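PDB 5MBC: beta subunit of photoactivated adenylyl cyclase from Beggiatoa sp. PS, which probably makes cyclic AMP from ATP in response to blue light, sensing the light through a flavin-binding BLUF domain joined to an adenylyl cyclase domain. Local coordinates for residues R7-S12 with F51-G56; T40-Y45 with K97-N102; L289-A294 with I310-H315. All blocks are in the same frame, centred on the assembly; numbering follows the deposited sequence. Where two conformers were deposited one is given.

Interaction 1 (R7-S12 with F51-G56). With FMN (flavin mononucleotide), chain G.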
loop_
_atom_site.group_PDB
_atom_site.type_symbol
_atom_site.label_atom_id
_atom_site.label_comp_id
_atom_site.label_asym_id
_atom_site.label_seq_id
_atom_site.Cartn_x
_atom_site.Cartn_y
_atom_site.Cartn_z
ATOM N N ARG B 7 -2.740 23.987 14.869
ATOM C CA ARG B 7 -3.396 22.969 15.679
ATOM C C ARG B 7 -3.086 21.590 15.119
ATOM O O ARG B 7 -3.321 21.333 13.935
ATOM C CB ARG B 7 -4.914 23.186 15.737
ATOM C CG ARG B 7 -5.657 22.066 16.456
ATOM C CD ARG B 7 -7.103 22.431 16.766
ATOM N NE ARG B 7 -7.850 22.825 15.577
ATOM C CZ ARG B 7 -8.269 24.063 15.335
ATOM N NH1 ARG B 7 -8.020 25.031 16.207
ATOM N NH2 ARG B 7 -8.943 24.333 14.226
ATOM N N LEU B 8 -2.561 20.711 15.969
ATOM C CA LEU B 8 -2.235 19.339 15.612
ATOM C C LEU B 8 -3.135 18.376 16.373
ATOM O O LEU B 8 -3.663 18.701 17.439
ATOM C CB LEU B 8 -0.770 19.010 15.928
ATOM C CG LEU B 8 0.282 20.117 15.870
ATOM C CD1 LEU B 8 1.625 19.591 16.349
ATOM C CD2 LEU B 8 0.397 20.657 14.467
ATOM N N VAL B 9 -3.283 17.175 15.822
ATOM C CA VAL B 9 -3.989 16.084 16.482
ATOM C C VAL B 9 -3.266 14.792 16.134
ATOM O O VAL B 9 -2.978 14.531 14.961
ATOM C CB VAL B 9 -5.478 16.017 16.082
ATOM C CG1 VAL B 9 -5.641 16.029 14.571
ATOM C CG2 VAL B 9 -6.137 14.784 16.686
ATOM N N TYR B 10 -2.939 13.999 17.151
ATOM C CA TYR B 10 -2.216 12.757 16.938
ATOM C C TYR B 10 -2.833 11.656 17.787
ATOM O O TYR B 10 -3.548 11.913 18.759
ATOM C CB TYR B 10 -0.720 12.901 17.266
ATOM C CG TYR B 10 -0.404 13.020 18.744
ATOM C CD1 TYR B 10 -0.170 11.890 19.520
ATOM C CD2 TYR B 10 -0.324 14.262 19.358
ATOM C CE1 TYR B 10 0.119 11.995 20.867
ATOM C CE2 TYR B 10 -0.031 14.376 20.703
ATOM C CZ TYR B 10 0.188 13.240 21.453
ATOM O OH TYR B 10 0.477 13.349 22.794
ATOM N N ILE B 11 -2.543 10.419 17.399
ATOM C CA ILE B 11 -2.872 9.242 18.190
ATOM C C ILE B 11 -1.582 8.487 18.469
ATOM O O ILE B 11 -0.622 8.549 17.694
ATOM C CB ILE B 11 -3.901 8.328 17.489
ATOM C CG1 ILE B 11 -3.381 7.884 16.121
ATOM C CG2 ILE B 11 -5.241 9.036 17.360
ATOM C CD1 ILE B 11 -4.290 6.907 15.411
ATOM N N SER B 12 -1.558 7.777 19.593
ATOM C CA SER B 12 -0.395 6.988 19.965
ATOM C C SER B 12 -0.850 5.803 20.799
ATOM O O SER B 12 -1.974 5.769 21.306
ATOM C CB SER B 12 0.635 7.824 20.734
ATOM O OG SER B 12 0.127 8.231 21.992
ATOM N N PHE B 51 -5.209 10.032 22.583
ATOM C CA PHE B 51 -5.702 11.006 21.617
ATOM C C PHE B 51 -5.414 12.388 22.179
ATOM O O PHE B 51 -5.818 12.691 23.306
ATOM C CB PHE B 51 -7.211 10.862 21.361
ATOM C CG PHE B 51 -7.651 9.472 20.986
ATOM C CD1 PHE B 51 -7.780 8.487 21.951
ATOM C CD2 PHE B 51 -7.978 9.164 19.677
ATOM C CE1 PHE B 51 -8.198 7.213 21.615
ATOM C CE2 PHE B 51 -8.399 7.892 19.335
ATOM C CZ PHE B 51 -8.508 6.917 20.305
ATOM N N GLN B 52 -4.720 13.224 21.411
ATOM C CA GLN B 52 -4.413 14.563 21.892
ATOM C C GLN B 52 -4.527 15.579 20.768
ATOM O O GLN B 52 -4.068 15.344 19.648
ATOM C CB GLN B 52 -3.013 14.640 22.513
ATOM C CG GLN B 52 -2.750 15.966 23.210
ATOM C CD GLN B 52 -1.479 15.963 24.030
ATOM O OE1 GLN B 52 -0.449 15.445 23.602
ATOM N NE2 GLN B 52 -1.547 16.544 25.221
ATOM N N ILE B 53 -5.147 16.711 21.089
ATOM C CA ILE B 53 -5.221 17.869 20.209
ATOM C C ILE B 53 -4.438 18.994 20.871
ATOM O O ILE B 53 -4.611 19.253 22.067
ATOM C CB ILE B 53 -6.678 18.290 19.947
ATOM C CG1 ILE B 53 -7.495 17.095 19.450
ATOM C CG2 ILE B 53 -6.734 19.434 18.948
ATOM C CD1 ILE B 53 -8.977 17.374 19.321
ATOM N N LEU B 54 -3.566 19.644 20.105
ATOM C CA LEU B 54 -2.743 20.736 20.603
ATOM C C LEU B 54 -2.896 21.936 19.683
ATOM O O LEU B 54 -2.857 21.792 18.459
ATOM C CB LEU B 54 -1.264 20.332 20.689
ATOM C CG LEU B 54 -0.888 19.226 21.675
ATOM C CD1 LEU B 54 0.515 18.713 21.394
ATOM C CD2 LEU B 54 -0.992 19.729 23.104
ATOM N N GLU B 55 -3.068 23.120 20.271
ATOM C CA GLU B 55 -3.246 24.338 19.494
ATOM C C GLU B 55 -2.565 25.507 20.192
ATOM O O GLU B 55 -2.536 25.590 21.423
ATOM C CB GLU B 55 -4.733 24.652 19.267
ATOM C CG GLU B 55 -5.582 24.585 20.521
ATOM C CD GLU B 55 -7.050 24.847 20.251
ATOM O OE1 GLU B 55 -7.819 24.989 21.225
ATOM O OE2 GLU B 55 -7.435 24.911 19.064
ATOM N N GLY B 56 -2.020 26.407 19.387
ATOM C CA GLY B 56 -1.294 27.550 19.901
ATOM C C GLY B 56 -0.302 28.043 18.868
ATOM O O GLY B 56 -0.315 27.618 17.714
HETATM N N1 FMN G . 3.608 17.930 28.419
HETATM C C2 FMN G . 3.163 19.228 28.286
HETATM O O2 FMN G . 3.790 20.143 28.814
HETATM N N3 FMN G . 2.020 19.502 27.562
HETATM C C4 FMN G . 1.319 18.473 26.969
HETATM O O4 FMN G . 0.298 18.716 26.326
HETATM C C4A FMN G . 1.766 17.163 27.101
HETATM N N5 FMN G . 1.066 16.135 26.510
HETATM C C5A FMN G . 1.507 14.836 26.639
HETATM C C6 FMN G . 0.796 13.804 26.039
HETATM C C7 FMN G . 1.235 12.493 26.166
HETATM C C7M FMN G . 0.463 11.382 25.517
HETATM C C8 FMN G . 2.387 12.214 26.894
HETATM C C8M FMN G . 2.866 10.799 27.034
HETATM C C9 FMN G . 3.098 13.248 27.493
HETATM C C9A FMN G . 2.659 14.561 27.367
HETATM N N10 FMN G . 3.367 15.590 27.960
HETATM C C10 FMN G . 2.918 16.892 27.829
HETATM C "C1'" FMN G . 4.609 15.293 28.751
HETATM C "C2'" FMN G . 5.865 15.719 27.995
HETATM O "O2'" FMN G . 6.113 14.817 26.942
HETATM C "C3'" FMN G . 7.073 15.748 28.924
HETATM O "O3'" FMN G . 7.196 14.497 29.563
HETATM C "C4'" FMN G . 6.942 16.836 29.983
HETATM O "O4'" FMN G . 6.609 18.063 29.375
HETATM C "C5'" FMN G . 8.242 16.981 30.765
HETATM O "O5'" FMN G . 8.946 18.129 30.343
HETATM P P FMN G . 10.522 18.268 30.647
HETATM O O1P FMN G . 11.266 18.418 29.342
HETATM O O2P FMN G . 10.773 19.460 31.537
HETATM O O3P FMN G . 10.996 17.009 31.337
#

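Interaction 2 (T40-Y45 with K97-N102)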
loop_
_atom_site.group_PDB
_atom_site.type_symbol
_atom_site.label_atom_id
_atom_site.label_comp_id
_atom_site.label_asym_id
_atom_site.label_seq_id
_atom_site.Cartn_x
_atom_site.Cartn_y
_atom_site.Cartn_z
ATOM N N THR B 40 -3.351 25.282 24.379
ATOM C CA THR B 40 -4.603 24.675 24.792
ATOM C C THR B 40 -4.811 23.366 24.041
ATOM O O THR B 40 -4.211 23.128 22.990
ATOM C CB THR B 40 -5.787 25.622 24.555
ATOM O OG1 THR B 40 -5.713 26.171 23.233
ATOM C CG2 THR B 40 -5.777 26.757 25.569
ATOM N N GLY B 41 -5.656 22.512 24.596
ATOM C CA GLY B 41 -5.939 21.239 23.964
ATOM C C GLY B 41 -6.590 20.268 24.920
ATOM O O GLY B 41 -6.921 20.597 26.061
ATOM N N VAL B 42 -6.784 19.048 24.417
ATOM C CA VAL B 42 -7.433 17.976 25.159
ATOM C C VAL B 42 -6.623 16.699 24.980
ATOM O O VAL B 42 -6.140 16.408 23.881
ATOM C CB VAL B 42 -8.897 17.782 24.703
ATOM C CG1 VAL B 42 -8.968 17.606 23.192
ATOM C CG2 VAL B 42 -9.538 16.599 25.416
ATOM N N LEU B 43 -6.467 15.946 26.065
ATOM C CA LEU B 43 -5.815 14.642 26.040
ATOM C C LEU B 43 -6.852 13.587 26.395
ATOM O O LEU B 43 -7.485 13.666 27.452
ATOM C CB LEU B 43 -4.634 14.583 27.010
ATOM C CG LEU B 43 -3.953 13.216 27.121
ATOM C CD1 LEU B 43 -3.358 12.794 25.781
ATOM C CD2 LEU B 43 -2.889 13.221 28.209
ATOM N N LEU B 44 -7.027 12.607 25.515
ATOM C CA LEU B 44 -8.023 11.560 25.686
ATOM C C LEU B 44 -7.364 10.200 25.504
ATOM O O LEU B 44 -6.469 10.044 24.668
ATOM C CB LEU B 44 -9.174 11.750 24.685
ATOM C CG LEU B 44 -10.448 10.918 24.812
ATOM C CD1 LEU B 44 -11.645 11.750 24.377
ATOM C CD2 LEU B 44 -10.347 9.660 23.971
ATOM N N TYR B 45 -7.809 9.219 26.288
ATOM C CA TYR B 45 -7.299 7.862 26.165
ATOM C C TYR B 45 -8.442 6.866 26.298
ATOM O O TYR B 45 -9.380 7.078 27.070
ATOM C CB TYR B 45 -6.188 7.566 27.189
ATOM C CG TYR B 45 -6.535 7.783 28.645
ATOM C CD1 TYR B 45 -6.593 9.063 29.184
ATOM C CD2 TYR B 45 -6.752 6.704 29.492
ATOM C CE1 TYR B 45 -6.891 9.262 30.517
ATOM C CE2 TYR B 45 -7.046 6.892 30.825
ATOM C CZ TYR B 45 -7.114 8.173 31.333
ATOM O OH TYR B 45 -7.408 8.366 32.661
ATOM N N LYS B 97 -7.072 19.468 29.089
ATOM C CA LYS B 97 -8.107 18.686 29.752
ATOM C C LYS B 97 -7.903 17.210 29.442
ATOM O O LYS B 97 -7.888 16.815 28.272
ATOM C CB LYS B 97 -9.499 19.137 29.312
ATOM C CG LYS B 97 -10.620 18.531 30.140
ATOM C CD LYS B 97 -11.920 19.297 29.964
ATOM C CE LYS B 97 -12.763 19.224 31.227
ATOM N NZ LYS B 97 -12.016 19.742 32.410
ATOM N N THR B 98 -7.750 16.400 30.485
ATOM C CA THR B 98 -7.573 14.962 30.341
ATOM C C THR B 98 -8.919 14.270 30.508
ATOM O O THR B 98 -9.612 14.481 31.509
ATOM C CB THR B 98 -6.567 14.425 31.360
ATOM O OG1 THR B 98 -5.309 15.087 31.181
ATOM C CG2 THR B 98 -6.371 12.929 31.175
ATOM N N ILE B 99 -9.286 13.455 29.523
ATOM C CA ILE B 99 -10.570 12.765 29.496
ATOM C C ILE B 99 -10.305 11.269 29.433
ATOM O O ILE B 99 -9.634 10.789 28.510
ATOM C CB ILE B 99 -11.436 13.217 28.310
ATOM C CG1 ILE B 99 -11.745 14.712 28.410
ATOM C CG2 ILE B 99 -12.721 12.401 28.246
ATOM C CD1 ILE B 99 -12.608 15.232 27.281
ATOM N N ASN B 100 -10.829 10.535 30.412
ATOM C CA ASN B 100 -10.735 9.076 30.438
ATOM C C ASN B 100 -12.021 8.524 29.837
ATOM O O ASN B 100 -13.036 8.372 30.518
ATOM C CB ASN B 100 -10.516 8.575 31.860
ATOM C CG ASN B 100 -10.186 7.094 31.918
ATOM O OD1 ASN B 100 -10.315 6.375 30.927
ATOM N ND2 ASN B 100 -9.757 6.630 33.086
ATOM N N LEU B 101 -11.979 8.218 28.537
ATOM C CA LEU B 101 -13.159 7.677 27.873
ATOM C C LEU B 101 -13.503 6.272 28.348
ATOM O O LEU B 101 -14.627 5.815 28.116
ATOM C CB LEU B 101 -12.972 7.675 26.356
ATOM C CG LEU B 101 -13.540 8.881 25.603
ATOM C CD1 LEU B 101 -13.751 8.543 24.132
ATOM C CD2 LEU B 101 -14.835 9.365 26.236
ATOM N N ASN B 102 -12.568 5.577 28.999
ATOM C CA ASN B 102 -12.885 4.260 29.541
ATOM C C ASN B 102 -13.889 4.352 30.682
ATOM O O ASN B 102 -14.658 3.410 30.906
ATOM C CB ASN B 102 -11.613 3.558 30.017
ATOM C CG ASN B 102 -10.592 3.381 28.911
ATOM O OD1 ASN B 102 -10.790 2.593 27.986
ATOM N ND2 ASN B 102 -9.483 4.106 29.009
#

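Interaction 3 (L289-A294 with I310-H315)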
loop_
_atom_site.group_PDB
_atom_site.type_symbol
_atom_site.label_atom_id
_atom_site.label_comp_id
_atom_site.label_asym_id
_atom_site.label_seq_id
_atom_site.Cartn_x
_atom_site.Cartn_y
_atom_site.Cartn_z
ATOM N N LEU B 289 27.408 -12.857 -12.666
ATOM C CA LEU B 289 28.641 -12.182 -12.307
ATOM C C LEU B 289 29.294 -12.842 -11.096
ATOM O O LEU B 289 28.612 -13.467 -10.277
ATOM C CB LEU B 289 28.382 -10.702 -11.997
ATOM C CG LEU B 289 27.808 -9.852 -13.131
ATOM C CD1 LEU B 289 27.456 -8.460 -12.631
ATOM C CD2 LEU B 289 28.786 -9.776 -14.295
ATOM N N PRO B 290 30.618 -12.723 -10.954
ATOM C CA PRO B 290 31.278 -13.238 -9.747
ATOM C C PRO B 290 31.183 -12.269 -8.579
ATOM O O PRO B 290 31.971 -12.346 -7.631
ATOM C CB PRO B 290 32.729 -13.431 -10.203
ATOM C CG PRO B 290 32.915 -12.396 -11.255
ATOM C CD PRO B 290 31.590 -12.263 -11.962
ATOM N N TYR B 291 30.224 -11.348 -8.643
ATOM C CA TYR B 291 29.981 -10.375 -7.590
ATOM C C TYR B 291 28.491 -10.332 -7.291
ATOM O O TYR B 291 27.665 -10.439 -8.203
ATOM C CB TYR B 291 30.477 -8.977 -7.988
ATOM C CG TYR B 291 31.952 -8.924 -8.318
ATOM C CD1 TYR B 291 32.411 -9.247 -9.588
ATOM C CD2 TYR B 291 32.884 -8.550 -7.361
ATOM C CE1 TYR B 291 33.758 -9.204 -9.895
ATOM C CE2 TYR B 291 34.235 -8.504 -7.658
ATOM C CZ TYR B 291 34.665 -8.831 -8.926
ATOM O OH TYR B 291 36.006 -8.786 -9.228
ATOM N N ALA B 292 28.151 -10.183 -6.015
ATOM C CA ALA B 292 26.760 -10.121 -5.588
ATOM C C ALA B 292 26.196 -8.708 -5.614
ATOM O O ALA B 292 25.033 -8.514 -5.242
ATOM C CB ALA B 292 26.613 -10.710 -4.182
ATOM N N LEU B 293 26.985 -7.724 -6.037
ATOM C CA LEU B 293 26.549 -6.338 -6.116
ATOM C C LEU B 293 26.987 -5.760 -7.451
ATOM O O LEU B 293 28.139 -5.938 -7.859
ATOM C CB LEU B 293 27.122 -5.509 -4.963
ATOM C CG LEU B 293 26.917 -3.992 -5.021
ATOM C CD1 LEU B 293 25.442 -3.640 -4.912
ATOM C CD2 LEU B 293 27.723 -3.305 -3.930
ATOM N N ALA B 294 26.069 -5.075 -8.130
ATOM C CA ALA B 294 26.355 -4.423 -9.399
ATOM C C ALA B 294 25.655 -3.074 -9.432
ATOM O O ALA B 294 24.500 -2.959 -9.013
ATOM C CB ALA B 294 25.905 -5.279 -10.588
ATOM N N ILE B 310 35.522 -1.924 -9.418
ATOM C CA ILE B 310 35.900 -2.895 -10.436
ATOM C C ILE B 310 34.953 -2.735 -11.616
ATOM O O ILE B 310 33.730 -2.804 -11.448
ATOM C CB ILE B 310 35.863 -4.335 -9.899
ATOM C CG1 ILE B 310 36.893 -4.504 -8.779
ATOM C CG2 ILE B 310 36.111 -5.332 -11.019
ATOM C CD1 ILE B 310 36.891 -5.874 -8.147
ATOM N N ASN B 311 35.514 -2.514 -12.801
ATOM C CA ASN B 311 34.717 -2.361 -14.011
ATOM C C ASN B 311 34.387 -3.740 -14.571
ATOM O O ASN B 311 35.290 -4.542 -14.838
ATOM C CB ASN B 311 35.466 -1.523 -15.044
ATOM C CG ASN B 311 34.642 -1.263 -16.290
ATOM O OD1 ASN B 311 34.548 -2.115 -17.175
ATOM N ND2 ASN B 311 34.043 -0.081 -16.369
ATOM N N LEU B 312 33.095 -4.016 -14.747
ATOM C CA LEU B 312 32.629 -5.298 -15.251
ATOM C C LEU B 312 32.259 -5.243 -16.730
ATOM O O LEU B 312 31.590 -6.153 -17.230
ATOM C CB LEU B 312 31.443 -5.788 -14.418
ATOM C CG LEU B 312 31.715 -5.924 -12.918
ATOM C CD1 LEU B 312 30.475 -6.405 -12.178
ATOM C CD2 LEU B 312 32.890 -6.859 -12.668
ATOM N N GLY B 313 32.682 -4.196 -17.436
ATOM C CA GLY B 313 32.436 -4.090 -18.859
ATOM C C GLY B 313 31.064 -3.531 -19.179
ATOM O O GLY B 313 30.261 -3.198 -18.306
ATOM N N ALA B 314 30.797 -3.424 -20.477
ATOM C CA ALA B 314 29.508 -2.935 -20.942
ATOM C C ALA B 314 28.505 -4.077 -21.008
ATOM O O ALA B 314 28.831 -5.191 -21.430
ATOM C CB ALA B 314 29.646 -2.277 -22.316
ATOM N N HIS B 315 27.279 -3.799 -20.580
ATOM C CA HIS B 315 26.228 -4.802 -20.565
ATOM C C HIS B 315 24.938 -4.193 -21.086
ATOM O O HIS B 315 24.566 -3.079 -20.707
ATOM C CB HIS B 315 26.004 -5.365 -19.158
ATOM C CG HIS B 315 27.149 -6.182 -18.650
ATOM N ND1 HIS B 315 27.162 -7.559 -18.700
ATOM C CD2 HIS B 315 28.329 -5.814 -18.096
ATOM C CE1 HIS B 315 28.297 -8.005 -18.191
ATOM N NE2 HIS B 315 29.022 -6.966 -17.818
#

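Interaction 1 (R7-S12 with F51-G56)
Tyr-10 and Gln-52 lie side by side on the flavin-facing side of two antiparallel strands, whose directions differ by 167°. Backbone hydrogen bonds fix the register: Leu-8 pairs with Leu-54 (Leu-8 N to Leu-54 O, 2.7 Å) and Tyr-10 with Gln-52 (Tyr-10 N to Gln-52 O, 3.1 Å). The polar side-chain contacts of this face lead to the flavin. Gln-52 reaches out extended, CG anti to its backbone N (chi1 -171°), and its NE2 donates to FMN N5 at 2.9 Å. The other end of the amide is turned to the tyrosine hydroxyl; the modelled distance of 2.4 Å from Tyr-10 OH to Gln-52 OE1 is too short to be trusted in detail. On the opposite face Arg-7 NH1 forms a salt bridge with Glu-55 OE2 at 2.9 Å, and OE2 also accepts from Met-90 N. Apolar packing continues that face: Ile-11 CG2 meets Phe-51 CD2 obliquely at 3.6 Å, and Val-9 CG2 is 3.9 Å from Ile-53 CG1. Leu-115 and Ile-119 of the second subunit pack against these residues. The Tyr-Gln-flavin sequence of contacts is the hallmark of the BLUF photoreceptor domain.

Interaction 2 (T40-Y45 with K97-N102)
Tyr-45 and Asn-100 meet at the end of a parallel strand pair, 40-45 with 97-100. From CB, the Tyr-45 chain places CG between the backbone N and the carbonyl carbon (chi1 56°), which brings the ring over the neighbouring strand. Tyr-45 CD1 then lies 3.6 Å from Ile-99 O. Next along, Tyr-45 CE1 is 3.8 Å from Thr-98 CG2, a methyl at the edge in the ring plane. CD2 has Asn-102 ND2 obliquely by it, and Tyr-45 CE2 is 3.3 Å from Asn-100 OD1. One face of the Tyr-45 ring takes a CH-pi contact from Asn-100 CA, 4.1 Å from the ring centroid and 23° off its normal. The amide of Asn-100 is turned 31° from the ring, and Asn-100 CG lies 3.3 Å from Tyr-45 CZ. At the tip, Tyr-45 OH is 3.0 Å from Asn-100 ND2, but the angle is too poor for a hydrogen bond. Leu-20 and Ile-23 of helix 20-36 also pack against the tyrosine. Asn-100 OD1 instead accepts from Asn-102 ND2 at 3.1 Å, and Asn-102 OD1 accepts from Gln-47 N. Regular backbone bonds, among them Ile-99 N to Leu-43 O at 2.8 Å, join the strands, and Leu-101 N extends the series to Tyr-45 O. Directional hydrogen bonding across this contact therefore comes from the main chain, whereas the tyrosine adds dispersion and CH-pi packing.

Interaction 3 (L289-A294 with I310-H315)
The small antiparallel two-stranded sheet of the cyclase domain, strands 309-315 and 324-329, packs here on the loop leading into strand 293-295, with Leu-312 set against both Leu-289 and Tyr-291. The two methyls of Leu-312 divide the work: Leu-312 CD1 meets Leu-289 CD1 at 3.7 Å, and Leu-312 CD2 approaches the ring obliquely, 3.7 Å from Tyr-291 CE1. Leu-312 CG is anti to its carbonyl carbon (chi1 -57°), and from there the fork straddles the two partners. Ile-310 crosses Tyr-291 at about a right angle: Ile-310 CD1 is 3.8 Å from Tyr-291 CE2 and 3.2 Å from Tyr-291 OH. Tyr-291 also touches Thr-328, so its side chain touches both strands of the small sheet. The loop itself runs into the core of a cyclase catalytic domain, where strand 293-295 lies parallel to strand 247-258 and Ala-294 is backbone-bonded to Ile-249 and Leu-251. No hydrogen bond spans the two segments; within 310-315 two side-chain hydrogen bonds form. Asn-311 OD1 accepts from Gly-313 N at 2.8 Å in an Asx turn, with the donor 51° above the carbonyl plane, while Asn-311 ND2 bonds to Glu-325. His-315 NE2 donates to Leu-312 O at 2.8 Å. That bond, with Leu-312 O close to the ring plane, probably helps set the imidazole's rotation, and His-315 CE1 comes 4.3 Å from Leu-289 CD2, a looser approach.

Overall arrangement
Interactions 1 and 2 belong to one sheet of the BLUF domain and have centres 11 Å apart. Strands 40-46 and 49-55 are neighbours in it, with a probable hydrogen bond from Glu-55 N to Thr-40 O at 2.9 Å; the pairings place 49-55 between 5-14 and 40-46, with 97-100 beyond 40-46. Both reach the flavin: interaction 1 bonds to it directly, and the Leu-43 side chain of interaction 2 comes within about 4 Å. Both also touch the second subunit. Interaction 3 lies in the cyclase domain on the other side of the chain's centre, its nearest atoms about 37 Å from interaction 1 and about 45 Å from interaction 2, so any coupling between them would probably be indirect.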